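Local coordinates for flagellar hook-associated protein 2 (Bdellovibrio bacteriovorus, PDB 6KTY) that probably caps the tip of the growing flagellar filament, helping flagellin subunits polymerise there and keeping them from leaking out, at residues K89-A94 with L98-V103; P112-V117 with Y143-R148; Q151-K156 with P165-T170. All coordinates share one frame; numbering follows the deposited sequence.

Contact 1: K89-A94 with L98-V103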
loop_
_atom_site.group_PDB
_atom_site.type_symbol
_atom_site.label_atom_id
_atom_site.label_comp_id
_atom_site.label_asym_id
_atom_site.label_seq_id
_atom_site.Cartn_x
_atom_site.Cartn_y
_atom_site.Cartn_z
ATOM N N LYS A 89 -14.513 -23.940 24.326
ATOM C CA LYS A 89 -15.978 -23.917 24.459
ATOM C C LYS A 89 -16.420 -23.391 25.851
ATOM O O LYS A 89 -17.395 -22.692 25.933
ATOM C CB LYS A 89 -16.627 -25.292 24.140
ATOM C CG LYS A 89 -16.539 -25.628 22.621
ATOM C CD LYS A 89 -16.994 -27.034 22.318
ATOM C CE LYS A 89 -17.071 -27.352 20.805
ATOM N NZ LYS A 89 -15.842 -26.977 19.991
ATOM N N GLN A 90 -15.682 -23.731 26.914
ATOM C CA GLN A 90 -16.008 -23.304 28.301
ATOM C C GLN A 90 -15.746 -21.799 28.503
ATOM O O GLN A 90 -16.501 -21.114 29.180
ATOM C CB GLN A 90 -15.188 -24.110 29.335
ATOM C CG GLN A 90 -15.539 -25.610 29.402
ATOM C CD GLN A 90 -14.743 -26.422 30.467
ATOM O OE1 GLN A 90 -14.961 -26.272 31.683
ATOM N NE2 GLN A 90 -13.881 -27.346 30.001
ATOM N N ILE A 91 -14.668 -21.282 27.911
ATOM C CA ILE A 91 -14.416 -19.830 27.927
ATOM C C ILE A 91 -15.557 -19.151 27.198
ATOM O O ILE A 91 -16.143 -18.232 27.743
ATOM C CB ILE A 91 -13.051 -19.409 27.343
ATOM C CG1 ILE A 91 -11.897 -19.918 28.222
ATOM C CG2 ILE A 91 -12.939 -17.908 27.216
ATOM C CD1 ILE A 91 -10.466 -19.856 27.556
ATOM N N ASN A 92 -15.940 -19.619 26.012
ATOM C CA ASN A 92 -17.036 -18.945 25.325
ATOM C C ASN A 92 -18.350 -19.045 26.141
ATOM O O ASN A 92 -19.070 -18.059 26.271
ATOM C CB ASN A 92 -17.229 -19.476 23.906
ATOM C CG ASN A 92 -16.098 -19.064 22.972
ATOM O OD1 ASN A 92 -15.491 -17.994 23.150
ATOM N ND2 ASN A 92 -15.788 -19.921 21.979
ATOM N N ALA A 93 -18.636 -20.213 26.727
ATOM C CA ALA A 93 -19.910 -20.403 27.439
ATOM C C ALA A 93 -19.946 -19.607 28.742
ATOM O O ALA A 93 -21.009 -19.317 29.237
ATOM C CB ALA A 93 -20.172 -21.876 27.722
ATOM N N ALA A 94 -18.786 -19.265 29.298
ATOM C CA ALA A 94 -18.730 -18.470 30.522
ATOM C C ALA A 94 -19.301 -17.061 30.341
ATOM O O ALA A 94 -19.692 -16.426 31.315
ATOM C CB ALA A 94 -17.297 -18.381 31.009
ATOM N N LEU A 98 -15.085 -12.449 26.703
ATOM C CA LEU A 98 -13.960 -13.037 25.991
ATOM C C LEU A 98 -14.459 -13.964 24.890
ATOM O O LEU A 98 -15.541 -14.542 25.002
ATOM C CB LEU A 98 -13.037 -13.790 26.947
ATOM C CG LEU A 98 -12.391 -12.906 28.028
ATOM C CD1 LEU A 98 -11.636 -13.784 28.973
ATOM C CD2 LEU A 98 -11.498 -11.848 27.448
ATOM N N LYS A 99 -13.713 -14.036 23.794
ATOM C CA LYS A 99 -14.036 -14.953 22.684
ATOM C C LYS A 99 -12.791 -15.801 22.465
ATOM O O LYS A 99 -11.692 -15.264 22.363
ATOM C CB LYS A 99 -14.403 -14.166 21.419
ATOM C CG LYS A 99 -14.392 -14.963 20.088
ATOM C CD LYS A 99 -14.398 -13.994 18.872
ATOM C CE LYS A 99 -13.386 -14.374 17.805
ATOM N NZ LYS A 99 -11.965 -14.436 18.321
ATOM N N ALA A 100 -12.955 -17.118 22.464
ATOM C CA ALA A 100 -11.840 -18.025 22.345
ATOM C C ALA A 100 -11.986 -18.750 21.019
ATOM O O ALA A 100 -13.087 -19.035 20.578
ATOM C CB ALA A 100 -11.853 -19.021 23.494
ATOM N N GLN A 101 -10.867 -19.053 20.392
ATOM C CA GLN A 101 -10.881 -20.001 19.283
ATOM C C GLN A 101 -9.579 -20.754 19.239
ATOM O O GLN A 101 -8.549 -20.317 19.816
ATOM C CB GLN A 101 -11.183 -19.278 17.964
ATOM C CG GLN A 101 -10.116 -18.249 17.569
ATOM C CD GLN A 101 -10.545 -17.413 16.325
ATOM O OE1 GLN A 101 -11.474 -16.600 16.387
ATOM N NE2 GLN A 101 -9.865 -17.619 15.219
ATOM N N VAL A 102 -9.566 -21.883 18.547
ATOM C CA VAL A 102 -8.294 -22.616 18.430
ATOM C C VAL A 102 -7.760 -22.394 17.015
ATOM O O VAL A 102 -8.475 -22.593 16.056
ATOM C CB VAL A 102 -8.471 -24.110 18.711
ATOM C CG1 VAL A 102 -7.193 -24.860 18.429
ATOM C CG2 VAL A 102 -8.959 -24.315 20.169
ATOM N N VAL A 103 -6.512 -21.961 16.905
ATOM C CA VAL A 103 -5.915 -21.715 15.611
ATOM C C VAL A 103 -4.794 -22.737 15.404
ATOM O O VAL A 103 -4.334 -23.365 16.370
ATOM C CB VAL A 103 -5.418 -20.244 15.478
ATOM C CG1 VAL A 103 -6.571 -19.242 15.671
ATOM C CG2 VAL A 103 -4.262 -19.961 16.432
HETATM O O HOH W 1 -16.524 -15.338 27.574
#

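Contact 2: P112-V117 with Y143-R148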
loop_
_atom_site.group_PDB
_atom_site.type_symbol
_atom_site.label_atom_id
_atom_site.label_comp_id
_atom_site.label_asym_id
_atom_site.label_seq_id
_atom_site.Cartn_x
_atom_site.Cartn_y
_atom_site.Cartn_z
ATOM N N PRO A 112 1.038 -27.655 16.481
ATOM C CA PRO A 112 0.509 -26.541 15.738
ATOM C C PRO A 112 -0.705 -25.864 16.397
ATOM O O PRO A 112 -0.965 -24.686 16.113
ATOM C CB PRO A 112 0.134 -27.185 14.403
ATOM C CG PRO A 112 -0.252 -28.555 14.730
ATOM C CD PRO A 112 0.499 -28.932 15.996
ATOM N N PHE A 113 -1.410 -26.535 17.307
ATOM C CA PHE A 113 -2.706 -26.000 17.765
ATOM C C PHE A 113 -2.533 -25.028 18.931
ATOM O O PHE A 113 -1.861 -25.341 19.907
ATOM C CB PHE A 113 -3.686 -27.119 18.126
ATOM C CG PHE A 113 -4.092 -27.968 16.949
ATOM C CD1 PHE A 113 -5.120 -27.568 16.102
ATOM C CD2 PHE A 113 -3.452 -29.168 16.689
ATOM C CE1 PHE A 113 -5.513 -28.371 15.021
ATOM C CE2 PHE A 113 -3.821 -29.952 15.601
ATOM C CZ PHE A 113 -4.847 -29.549 14.765
ATOM N N LYS A 114 -3.120 -23.839 18.808
ATOM C CA LYS A 114 -3.056 -22.829 19.866
ATOM C C LYS A 114 -4.384 -22.231 20.221
ATOM O O LYS A 114 -5.261 -22.062 19.348
ATOM C CB LYS A 114 -2.080 -21.744 19.471
ATOM C CG LYS A 114 -0.661 -22.242 19.437
ATOM C CD LYS A 114 0.231 -21.205 18.861
ATOM C CE LYS A 114 1.664 -21.737 18.779
ATOM N NZ LYS A 114 2.640 -20.730 18.317
ATOM N N LEU A 115 -4.565 -21.960 21.512
ATOM C CA LEU A 115 -5.769 -21.291 21.986
ATOM C C LEU A 115 -5.514 -19.794 21.894
ATOM O O LEU A 115 -4.482 -19.310 22.368
ATOM C CB LEU A 115 -6.103 -21.692 23.423
ATOM C CG LEU A 115 -7.349 -21.047 24.048
ATOM C CD1 LEU A 115 -8.634 -21.654 23.461
ATOM C CD2 LEU A 115 -7.308 -21.233 25.559
ATOM N N LEU A 116 -6.416 -19.096 21.212
ATOM C CA LEU A 116 -6.397 -17.637 21.126
ATOM C C LEU A 116 -7.585 -17.101 21.909
ATOM O O LEU A 116 -8.739 -17.473 21.630
ATOM C CB LEU A 116 -6.498 -17.197 19.656
ATOM C CG LEU A 116 -6.810 -15.702 19.361
ATOM C CD1 LEU A 116 -5.625 -14.839 19.784
ATOM C CD2 LEU A 116 -7.112 -15.459 17.860
ATOM N N VAL A 117 -7.339 -16.222 22.865
ATOM C CA VAL A 117 -8.446 -15.653 23.650
ATOM C C VAL A 117 -8.372 -14.113 23.462
ATOM O O VAL A 117 -7.337 -13.513 23.720
ATOM C CB VAL A 117 -8.316 -16.046 25.114
ATOM C CG1 VAL A 117 -9.416 -15.435 25.965
ATOM C CG2 VAL A 117 -8.287 -17.599 25.280
ATOM N N TYR A 143 0.007 -22.397 28.748
ATOM C CA TYR A 143 0.347 -21.064 29.154
ATOM C C TYR A 143 0.168 -20.129 27.973
ATOM O O TYR A 143 0.185 -20.546 26.821
ATOM C CB TYR A 143 1.795 -20.994 29.733
ATOM C CG TYR A 143 2.921 -21.308 28.752
ATOM C CD1 TYR A 143 3.299 -22.621 28.489
ATOM C CD2 TYR A 143 3.648 -20.275 28.144
ATOM C CE1 TYR A 143 4.341 -22.904 27.606
ATOM C CE2 TYR A 143 4.674 -20.539 27.251
ATOM C CZ TYR A 143 5.021 -21.853 27.000
ATOM O OH TYR A 143 6.036 -22.101 26.127
ATOM N N PHE A 144 -0.027 -18.869 28.279
ATOM C CA PHE A 144 -0.103 -17.822 27.276
ATOM C C PHE A 144 1.311 -17.373 26.906
ATOM O O PHE A 144 1.932 -16.630 27.646
ATOM C CB PHE A 144 -0.967 -16.670 27.820
ATOM C CG PHE A 144 -2.436 -17.038 28.013
ATOM C CD1 PHE A 144 -3.180 -17.601 26.962
ATOM C CD2 PHE A 144 -3.090 -16.760 29.208
ATOM C CE1 PHE A 144 -4.511 -17.904 27.110
ATOM C CE2 PHE A 144 -4.442 -17.089 29.378
ATOM C CZ PHE A 144 -5.155 -17.662 28.327
ATOM N N GLU A 145 1.816 -17.873 25.773
ATOM C CA GLU A 145 3.187 -17.608 25.292
ATOM C C GLU A 145 3.275 -16.143 24.850
ATOM O O GLU A 145 4.321 -15.502 24.933
ATOM C CB GLU A 145 3.490 -18.531 24.101
ATOM C CG GLU A 145 4.970 -18.903 23.876
ATOM C CD GLU A 145 5.167 -19.930 22.744
ATOM O OE1 GLU A 145 4.177 -20.355 22.099
ATOM O OE2 GLU A 145 6.326 -20.326 22.486
ATOM N N GLU A 146 2.142 -15.596 24.416
ATOM C CA GLU A 146 2.116 -14.229 23.956
ATOM C C GLU A 146 0.829 -13.546 24.380
ATOM O O GLU A 146 -0.225 -14.172 24.381
ATOM C CB GLU A 146 2.223 -14.246 22.427
ATOM C CG GLU A 146 3.436 -13.537 21.830
ATOM C CD GLU A 146 3.243 -13.267 20.346
ATOM O OE1 GLU A 146 3.304 -14.248 19.559
ATOM O OE2 GLU A 146 2.984 -12.091 19.975
ATOM N N SER A 147 0.905 -12.274 24.761
ATOM C CA SER A 147 -0.309 -11.474 24.920
ATOM C C SER A 147 -0.158 -10.083 24.313
ATOM O O SER A 147 0.969 -9.622 24.076
ATOM C CB SER A 147 -0.710 -11.365 26.384
ATOM O OG SER A 147 0.331 -10.832 27.156
ATOM N N ARG A 148 -1.297 -9.448 24.046
ATOM C CA ARG A 148 -1.345 -8.097 23.490
ATOM C C ARG A 148 -2.339 -7.216 24.260
ATOM O O ARG A 148 -3.437 -7.660 24.616
ATOM C CB ARG A 148 -1.679 -8.159 22.018
ATOM C CG ARG A 148 -0.490 -8.636 21.140
ATOM C CD ARG A 148 -0.826 -8.547 19.675
ATOM N NE ARG A 148 -0.427 -7.282 19.004
ATOM C CZ ARG A 148 -1.264 -6.282 18.677
ATOM N NH1 ARG A 148 -2.556 -6.288 19.014
ATOM N NH2 ARG A 148 -0.788 -5.222 18.042
#

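Contact 3: Q151-K156 with P165-T170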
loop_
_atom_site.group_PDB
_atom_site.type_symbol
_atom_site.label_atom_id
_atom_site.label_comp_id
_atom_site.label_asym_id
_atom_site.label_seq_id
_atom_site.Cartn_x
_atom_site.Cartn_y
_atom_site.Cartn_z
ATOM N N GLN A 151 -5.613 -1.507 22.520
ATOM C CA GLN A 151 -5.122 -0.198 22.080
ATOM C C GLN A 151 -6.161 0.610 21.333
ATOM O O GLN A 151 -7.056 0.081 20.660
ATOM C CB GLN A 151 -3.937 -0.326 21.139
ATOM C CG GLN A 151 -2.675 -1.010 21.683
ATOM C CD GLN A 151 -1.522 -0.832 20.708
ATOM O OE1 GLN A 151 -1.235 0.297 20.288
ATOM N NE2 GLN A 151 -0.870 -1.928 20.323
ATOM N N ASN A 152 -5.993 1.928 21.435
ATOM C CA ASN A 152 -6.748 2.861 20.652
ATOM C C ASN A 152 -6.324 2.787 19.169
ATOM O O ASN A 152 -5.176 2.452 18.836
ATOM C CB ASN A 152 -6.521 4.303 21.193
ATOM C CG ASN A 152 -7.046 4.506 22.600
ATOM O OD1 ASN A 152 -7.977 3.817 23.053
ATOM N ND2 ASN A 152 -6.466 5.478 23.296
ATOM N N ALA A 153 -7.272 3.105 18.286
ATOM C CA ALA A 153 -6.947 3.510 16.922
ATOM C C ALA A 153 -6.139 4.793 16.934
ATOM O O ALA A 153 -6.268 5.654 17.832
ATOM C CB ALA A 153 -8.178 3.696 16.093
ATOM N N LYS A 154 -5.264 4.908 15.944
ATOM C CA LYS A 154 -4.531 6.137 15.725
ATOM C C LYS A 154 -4.909 6.587 14.339
ATOM O O LYS A 154 -4.766 5.823 13.373
ATOM C CB LYS A 154 -3.023 5.927 15.825
ATOM C CG LYS A 154 -2.524 5.561 17.224
ATOM C CD LYS A 154 -1.049 5.241 17.211
ATOM C CE LYS A 154 -0.504 4.988 18.611
ATOM N NZ LYS A 154 0.943 4.542 18.498
ATOM N N VAL A 155 -5.446 7.796 14.249
ATOM C CA VAL A 155 -5.795 8.382 12.990
ATOM C C VAL A 155 -5.316 9.808 12.902
ATOM O O VAL A 155 -5.249 10.510 13.902
ATOM C CB VAL A 155 -7.303 8.338 12.766
ATOM C CG1 VAL A 155 -7.783 6.881 12.976
ATOM C CG2 VAL A 155 -8.011 9.285 13.700
ATOM N N LYS A 156 -5.027 10.255 11.703
ATOM C CA LYS A 156 -4.692 11.641 11.510
ATOM C C LYS A 156 -5.821 12.369 10.805
ATOM O O LYS A 156 -6.314 11.922 9.764
ATOM C CB LYS A 156 -3.401 11.790 10.722
ATOM C CG LYS A 156 -2.157 11.212 11.427
ATOM C CD LYS A 156 -0.888 11.501 10.600
ATOM C CE LYS A 156 0.380 11.104 11.403
ATOM N NZ LYS A 156 1.646 11.204 10.636
ATOM N N PRO A 165 -11.162 5.185 20.586
ATOM C CA PRO A 165 -11.370 3.903 21.251
ATOM C C PRO A 165 -11.763 2.738 20.324
ATOM O O PRO A 165 -11.384 1.582 20.590
ATOM C CB PRO A 165 -12.504 4.213 22.258
ATOM C CG PRO A 165 -13.215 5.376 21.689
ATOM C CD PRO A 165 -12.181 6.196 20.970
ATOM N N ASP A 166 -12.516 3.045 19.261
ATOM C CA ASP A 166 -13.059 2.063 18.341
ATOM C C ASP A 166 -12.640 2.387 16.898
ATOM O O ASP A 166 -12.104 3.476 16.623
ATOM C CB ASP A 166 -14.588 2.056 18.392
ATOM C CG ASP A 166 -15.143 1.639 19.762
ATOM O OD1 ASP A 166 -14.677 0.615 20.320
ATOM O OD2 ASP A 166 -16.075 2.323 20.254
ATOM N N ASN A 167 -12.978 1.474 15.984
ATOM C CA ASN A 167 -12.682 1.626 14.567
ATOM C C ASN A 167 -13.833 2.253 13.824
ATOM O O ASN A 167 -14.210 1.830 12.730
ATOM C CB ASN A 167 -12.228 0.278 13.979
ATOM C CG ASN A 167 -10.911 -0.135 14.556
ATOM O OD1 ASN A 167 -10.002 0.650 14.527
ATOM N ND2 ASN A 167 -10.803 -1.332 15.101
ATOM N N LYS A 168 -14.373 3.281 14.458
ATOM C CA LYS A 168 -15.435 4.098 13.888
ATOM C C LYS A 168 -15.375 5.482 14.512
ATOM O O LYS A 168 -14.758 5.658 15.552
ATOM C CB LYS A 168 -16.819 3.476 14.108
ATOM C CG LYS A 168 -17.214 3.198 15.554
ATOM C CD LYS A 168 -18.730 2.882 15.665
ATOM N N SER A 169 -16.025 6.449 13.878
ATOM C CA SER A 169 -16.118 7.795 14.416
ATOM C C SER A 169 -17.306 8.533 13.817
ATOM O O SER A 169 -17.538 8.491 12.595
ATOM C CB SER A 169 -14.853 8.615 14.135
ATOM O OG SER A 169 -14.957 9.900 14.743
ATOM N N THR A 170 -18.045 9.212 14.689
ATOM C CA THR A 170 -19.026 10.202 14.266
ATOM C C THR A 170 -18.468 11.638 14.383
ATOM O O THR A 170 -19.133 12.585 13.959
ATOM C CB THR A 170 -20.315 10.077 15.084
ATOM O OG1 THR A 170 -20.029 10.323 16.465
ATOM C CG2 THR A 170 -20.912 8.672 14.947
#

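Contact 1: K89-A94 with L98-V103
In the tight helix-turn-strand connection where helix 84-94 gives way to strand 98-104, N92 and A100 hold the two elements together through a paired amide-to-backbone bond. The N92 carboxamide grips both polar backbone atoms of A100: OD1 accepts from A100 N at 2.8 Å, and ND2 donates to A100 O at 3.2 Å. Both bonds are nearly straight. A100 O lies close to the amide plane of N92, and two bonds to one residue fix the rotation of that flat group. N92 CG stands anti to its own carbonyl carbon (chi1 -71°), which carries the amide across to the strand.

The backbone pairing of strand 98-104, an outermost strand of its antiparallel sheet within the chain, is with strand 113-119; the N92 amide thus serves peptide groups of A100 that point the other way, toward the helix. Helix and strand run almost antiparallel, at 161°, their axes 7.1 Å apart at closest approach. Beside the polar pair, I91 sends its CG2 branch to the strand, 4.0 Å from A100 CB and 4.1 Å from L98 CB, while V117 and L115 of the next strand also touch I91. Nearer the turn, a water donates to I91 O and to L98 O, each at 2.9 Å, bridging the two backbones.

Contact 2: P112-V117 with Y143-R148
V117 and F144 make the apolar part of this contact. V117 CG2 comes within 4.2 Å of F144 CE1, approaching the ring obliquely. F144 CG lies anti to its own carbonyl carbon (chi1 -67°), and from there the ring extends toward strand 113-119, although the two backbones stay well apart: the nearest CA atoms, those of V117 and S147, are 9.2 Å from each other. I91 of helix 84-94 packs on V117, while F130 meets the F144 ring edge-to-face, so V117 has the helix and F144 the neighbouring ring as further apolar partners.

The separation follows from the order of the antiparallel sheet, 98-104, 113-119, 45-48, 144-148: strand 45-48 runs between the two segments, and side chains must reach past it. Strand 144-148 is an outermost strand within the chain and is broken by a classic beta bulge, in which E145 and E146 both face M47. The chain turns a corner at E145.

The charged part lies at this corner. K114 and E145 extend their chains beyond CG and approach each other obliquely, bringing K114 NZ to 4.1 Å from E145 OE1, a separation beyond that of a salt bridge. Some long-range attraction is likely, but the direct ionic partner of K114 is D105, with which NZ forms a salt bridge. E145 CG stands anti to the backbone N (chi1 -152°), directing its carboxylate toward the lysine. E146 OE1 is farther from K114 NZ, at 6.6 Å.

Contact 3: Q151-K156 with P165-T170
P165 meets N152 where the chain leaves the beta-hairpin formed by strands 153-157 and 160-164. The two residues have the closest CA atoms of the contact, 4.8 Å apart, and N152 OD1 approaches P165 CA to 3.8 Å. The proline ring itself is directed away from the 151-156 segment, so the touch is made by its backbone carbon. N152 CG stands anti to its own carbonyl carbon (chi1 -65°), which swings the carboxamide across toward P165. That amide is engaged at both ends: OD1 accepts from N124 N, and ND2 bonds to E163 OE1. R106 of a third subunit packs on both N152 and P165.

D166 also touches through its backbone: its carbonyl oxygen lies 4.0 Å from A153 CB, while its carboxylate side chain starts off away from that strand.

N167 follows, with OD1 3.9 Å from the same A153 methyl. Its side chain also has CG anti to the carbonyl carbon (chi1 -67°), and the same OD1 accepts a hydrogen bond from A41 N. The A153 methyl, which points toward the 165-170 segment, therefore meets two oxygens. F180 also touches N167, placing it against strand 178-180.

From K168 the chain enters the short strand 168-169 of the three-stranded antiparallel sheet, so this bend carries it out of the five-stranded sheet that contains the hairpin. Both segments belong to the C-terminal FliD family part of this fragment.

No hydrogen bond crosses between the segments. The chemistry implies contact by van der Waals touch alone between segments already brought together by the intervening hairpin: N152 and N167 spend their amide oxygens on N124 and A41, and those bonds probably hold the two amides in place, N152 beside P165 and N167 beside A153.

Followed from the N terminus, the three contacts come in series, and none nests within or crosses another. Contact 1 closes a short turn of three residues between helix 84-94 and strand 98-104. Contact 2 closes a longer excursion of 25 residues and ties strand 113-119 to the outermost strand 144-148 of the same four-stranded sheet. The two touch directly: V103 N lies 2.7 Å from K114 O, a probable hydrogen bond between neighbouring strands. The chain then passes almost directly into contact 3, which closes the hairpin 153-164 on the opposite side of the chain's centre, its centre about 26 Å from those of the other two.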